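Long-range contact in FHA domain-containing protein DDL (Arabidopsis thaliana, PDB 3VPY), which probably recognises phosphothreonine in Dicer-like 1 through its forkhead-associated domain, as a partner of the plant microRNA-processing machinery: residues N5-A10 with Q66-E71. Numbering follows the deposited sequence.
Sequences NEPPEA and QYREME
Gln66 reaches out from its strand toward residues 5-10, its buried amide meeting Glu6, Pro7 and Ala10. From CB the chain runs to CG, anti to the backbone N (chi1 175°), where Pro7 CD lies at 3.8 Å; the same proline carbon also touches Gln66 CD. OE1 packs against Glu6 CG and takes a hydrogen bond from a water that also donates to Asn5 O. Both protons of NE2 are spent: one goes nearly straight to Glu6 OE1 (2.9 Å) on its anti lone pair, the other to Tyr67 O (3.0 Å), both acceptors in the amide plane, which fixes the amide flip; Ala10 CB lies 3.3 Å from NE2. A leucine here would probably leave Glu6 OE1 and Tyr67 O without the NE2 donor and the water on Asn5 O without its second acceptor. Glu9 lies alongside Arg68, its OE2 accepting a hydrogen bond from Arg68 NE (2.8 Å), part of a salt bridge, and a weak one from NH2; the selenium of selenomethionine Met70 lies above one guanidinium face, toward its rim. Glu69 N donates to Glu9 O (2.8 Å), fastening the Pro7-Ala10 type I turn. This N-terminal loop thus lies along strand 63-73, paired with strands 39-43 and 79-89 in the FHA beta sandwich.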
ATOM      1  N   ASN A   5      14.863  -4.905   0.484  1.00 26.51           N
ATOM      2  CA  ASN A   5      15.420  -3.949   1.418  1.00 26.64           C
ATOM      3  C   ASN A   5      14.518  -2.732   1.461  1.00 25.05           C
ATOM      4  O   ASN A   5      13.879  -2.404   0.468  1.00 25.04           O
ATOM      5  CB  ASN A   5      16.801  -3.510   0.945  1.00 28.50           C
ATOM      6  CG  ASN A   5      17.888  -4.452   1.388  1.00 30.44           C
ATOM      7  OD1 ASN A   5      18.124  -4.631   2.592  1.00 31.95           O
ATOM      8  ND2 ASN A   5      18.567  -5.065   0.422  1.00 33.50           N
ATOM      9  N   GLU A   6      14.457  -2.074   2.609  1.00 24.53           N
ATOM     10  CA  GLU A   6      13.850  -0.749   2.681  1.00 23.02           C
ATOM     11  C   GLU A   6      14.853   0.318   2.220  1.00 22.64           C
ATOM     12  O   GLU A   6      16.045   0.255   2.559  1.00 23.65           O
ATOM     13  CB  GLU A   6      13.380  -0.433   4.094  1.00 23.44           C
ATOM     14  CG  GLU A   6      12.250  -1.269   4.582  1.00 23.95           C
ATOM     15  CD  GLU A   6      11.601  -0.654   5.785  1.00 26.39           C
ATOM     16  OE1 GLU A   6      10.771   0.273   5.626  1.00 22.45           O
ATOM     17  OE2 GLU A   6      11.935  -1.096   6.899  1.00 29.74           O
ATOM     18  N   PRO A   7      14.382   1.301   1.440  1.00 21.16           N
ATOM     19  CA  PRO A   7      15.302   2.313   0.932  1.00 21.89           C
ATOM     20  C   PRO A   7      15.610   3.383   1.996  1.00 22.61           C
ATOM     21  O   PRO A   7      14.903   3.452   2.996  1.00 21.75           O
ATOM     22  CB  PRO A   7      14.529   2.905  -0.249  1.00 21.17           C
ATOM     23  CG  PRO A   7      13.117   2.814   0.166  1.00 19.46           C
ATOM     24  CD  PRO A   7      12.996   1.533   0.971  1.00 20.27           C
ATOM     25  N   PRO A   8      16.641   4.233   1.769  1.00 23.80           N
ATOM     26  CA  PRO A   8      17.013   5.273   2.747  1.00 24.93           C
ATOM     27  C   PRO A   8      15.832   6.158   3.154  1.00 23.78           C
ATOM     28  O   PRO A   8      15.748   6.597   4.303  1.00 24.88           O
ATOM     29  CB  PRO A   8      18.041   6.116   1.992  1.00 25.82           C
ATOM     30  CG  PRO A   8      18.582   5.238   0.925  1.00 26.70           C
ATOM     31  CD  PRO A   8      17.498   4.258   0.568  1.00 24.63           C
ATOM     32  N   GLU A   9      14.922   6.402   2.212  1.00 22.24           N
ATOM     33  CA  GLU A   9      13.830   7.363   2.416  1.00 21.40           C
ATOM     34  C   GLU A   9      12.607   6.748   3.104  1.00 20.00           C
ATOM     35  O   GLU A   9      11.565   7.401   3.245  1.00 19.47           O
ATOM     36  CB  GLU A   9      13.448   8.034   1.077  1.00 20.52           C
ATOM     37  CG  GLU A   9      12.731   7.128   0.068  1.00 20.69           C
ATOM     38  CD  GLU A   9      13.666   6.340  -0.848  1.00 20.65           C
ATOM     39  OE1 GLU A   9      14.897   6.328  -0.625  1.00 20.44           O
ATOM     40  OE2 GLU A   9      13.154   5.729  -1.800  1.00 18.99           O
ATOM     41  N   ALA A  10      12.725   5.485   3.511  1.00 19.23           N
ATOM     42  CA  ALA A  10      11.635   4.805   4.220  1.00 19.15           C
ATOM     43  C   ALA A  10      11.285   5.549   5.502  1.00 19.30           C
ATOM     44  O   ALA A  10      12.182   5.920   6.274  1.00 21.00           O
ATOM     45  CB  ALA A  10      12.019   3.391   4.555  1.00 18.58           C
ATOM     46  N   GLN A  66       5.683  -0.162   0.560  1.00 12.63           N
ATOM     47  CA  GLN A  66       6.790   0.551   1.162  1.00 13.91           C
ATOM     48  C   GLN A  66       6.413   2.012   1.256  1.00 13.37           C
ATOM     49  O   GLN A  66       6.068   2.613   0.228  1.00 13.20           O
ATOM     50  CB  GLN A  66       8.026   0.423   0.265  1.00 14.06           C
ATOM     51  CG  GLN A  66       9.205   1.246   0.768  1.00 15.76           C
ATOM     52  CD  GLN A  66       9.801   0.663   2.032  1.00 17.88           C
ATOM     53  OE1 GLN A  66      10.253  -0.489   2.037  1.00 18.92           O
ATOM     54  NE2 GLN A  66       9.798   1.441   3.113  1.00 17.59           N
ATOM     55  N   TYR A  67       6.433   2.561   2.470  1.00 13.28           N
ATOM     56  CA  TYR A  67       6.272   4.005   2.669  1.00 13.33           C
ATOM     57  C   TYR A  67       7.591   4.711   2.431  1.00 14.62           C
ATOM     58  O   TYR A  67       8.618   4.242   2.887  1.00 16.61           O
ATOM     59  CB  TYR A  67       5.676   4.315   4.068  1.00 14.70           C
ATOM     60  CG  TYR A  67       4.233   3.910   4.113  1.00 13.25           C
ATOM     61  CD1 TYR A  67       3.254   4.727   3.564  1.00 14.08           C
ATOM     62  CD2 TYR A  67       3.846   2.677   4.635  1.00 14.05           C
ATOM     63  CE1 TYR A  67       1.923   4.340   3.525  1.00 14.62           C
ATOM     64  CE2 TYR A  67       2.504   2.282   4.614  1.00 14.04           C
ATOM     65  CZ  TYR A  67       1.553   3.126   4.069  1.00 13.53           C
ATOM     66  OH  TYR A  67       0.231   2.727   4.025  1.00 14.75           O
ATOM     67  N   ARG A  68       7.539   5.802   1.663  1.00 13.59           N
ATOM     68  CA  ARG A  68       8.701   6.595   1.259  1.00 14.52           C
ATOM     69  C   ARG A  68       8.447   8.088   1.453  1.00 14.69           C
ATOM     70  O   ARG A  68       7.389   8.614   1.052  1.00 14.59           O
ATOM     71  CB  ARG A  68       9.031   6.321  -0.221  1.00 13.92           C
ATOM     72  CG  ARG A  68       9.451   4.875  -0.514  1.00 14.02           C
ATOM     73  CD  ARG A  68       9.444   4.616  -2.020  1.00 14.81           C
ATOM     74  NE  ARG A  68      10.490   5.401  -2.682  1.00 15.45           N
ATOM     75  CZ  ARG A  68      10.447   5.828  -3.945  1.00 14.59           C
ATOM     76  NH1 ARG A  68       9.394   5.581  -4.711  1.00 19.46           N
ATOM     77  NH2 ARG A  68      11.444   6.553  -4.437  1.00 17.17           N
ATOM     78  N   GLU A  69       9.419   8.765   2.065  1.00 15.83           N
ATOM     79  CA  GLU A  69       9.357  10.214   2.223  1.00 18.08           C
ATOM     80  C   GLU A  69       9.832  10.869   0.937  1.00 18.94           C
ATOM     81  O   GLU A  69      10.984  10.656   0.501  1.00 20.17           O
ATOM     82  CB  GLU A  69      10.219  10.655   3.414  1.00 19.17           C
ATOM     83  CG  GLU A  69       9.998  12.087   3.855  1.00 20.38           C
ATOM     84  CD  GLU A  69      10.872  12.446   5.055  1.00 22.95           C
ATOM     85  OE1 GLU A  69      12.109  12.515   4.901  1.00 27.22           O
ATOM     86  OE2 GLU A  69      10.313  12.652   6.147  1.00 28.77           O
HETATM   87  N   MSE A  70       8.948  11.665   0.330  1.00 18.87           N
HETATM   88  CA  MSE A  70       9.247  12.352  -0.943  1.00 19.48           C
HETATM   89  C   MSE A  70       8.944  13.832  -0.816  1.00 20.44           C
HETATM   90  O   MSE A  70       8.309  14.256   0.138  1.00 20.09           O
HETATM   91  CB  MSE A  70       8.349  11.792  -2.048  1.00 19.06           C
HETATM   92  CG  MSE A  70       8.277  10.282  -2.108  1.00 18.72           C
HETATM   93 SE   MSE A  70       9.986   9.513  -2.655  1.00 27.47          SE
HETATM   94  CE  MSE A  70       9.939  10.001  -4.548  1.00 21.72           C
ATOM     95  N   GLU A  71       9.331  14.613  -1.818  1.00 21.92           N
ATOM     96  CA  GLU A  71       8.968  16.039  -1.865  1.00 23.84           C
ATOM     97  C   GLU A  71       7.466  16.275  -1.988  1.00 24.02           C
ATOM     98  O   GLU A  71       6.722  15.435  -2.507  1.00 22.95           O
ATOM     99  CB  GLU A  71       9.692  16.735  -2.997  1.00 24.94           C
ATOM    100  CG  GLU A  71      11.165  16.890  -2.706  1.00 27.08           C
ATOM    101  CD  GLU A  71      11.912  17.719  -3.735  1.00 31.13           C
ATOM    102  OE1 GLU A  71      11.322  18.139  -4.757  1.00 31.54           O
ATOM    103  OE2 GLU A  71      13.112  17.951  -3.506  1.00 33.29           O
TER
HETATM  104  O   HOH W   1      11.108  -1.748  -0.196  1.00 21.14           O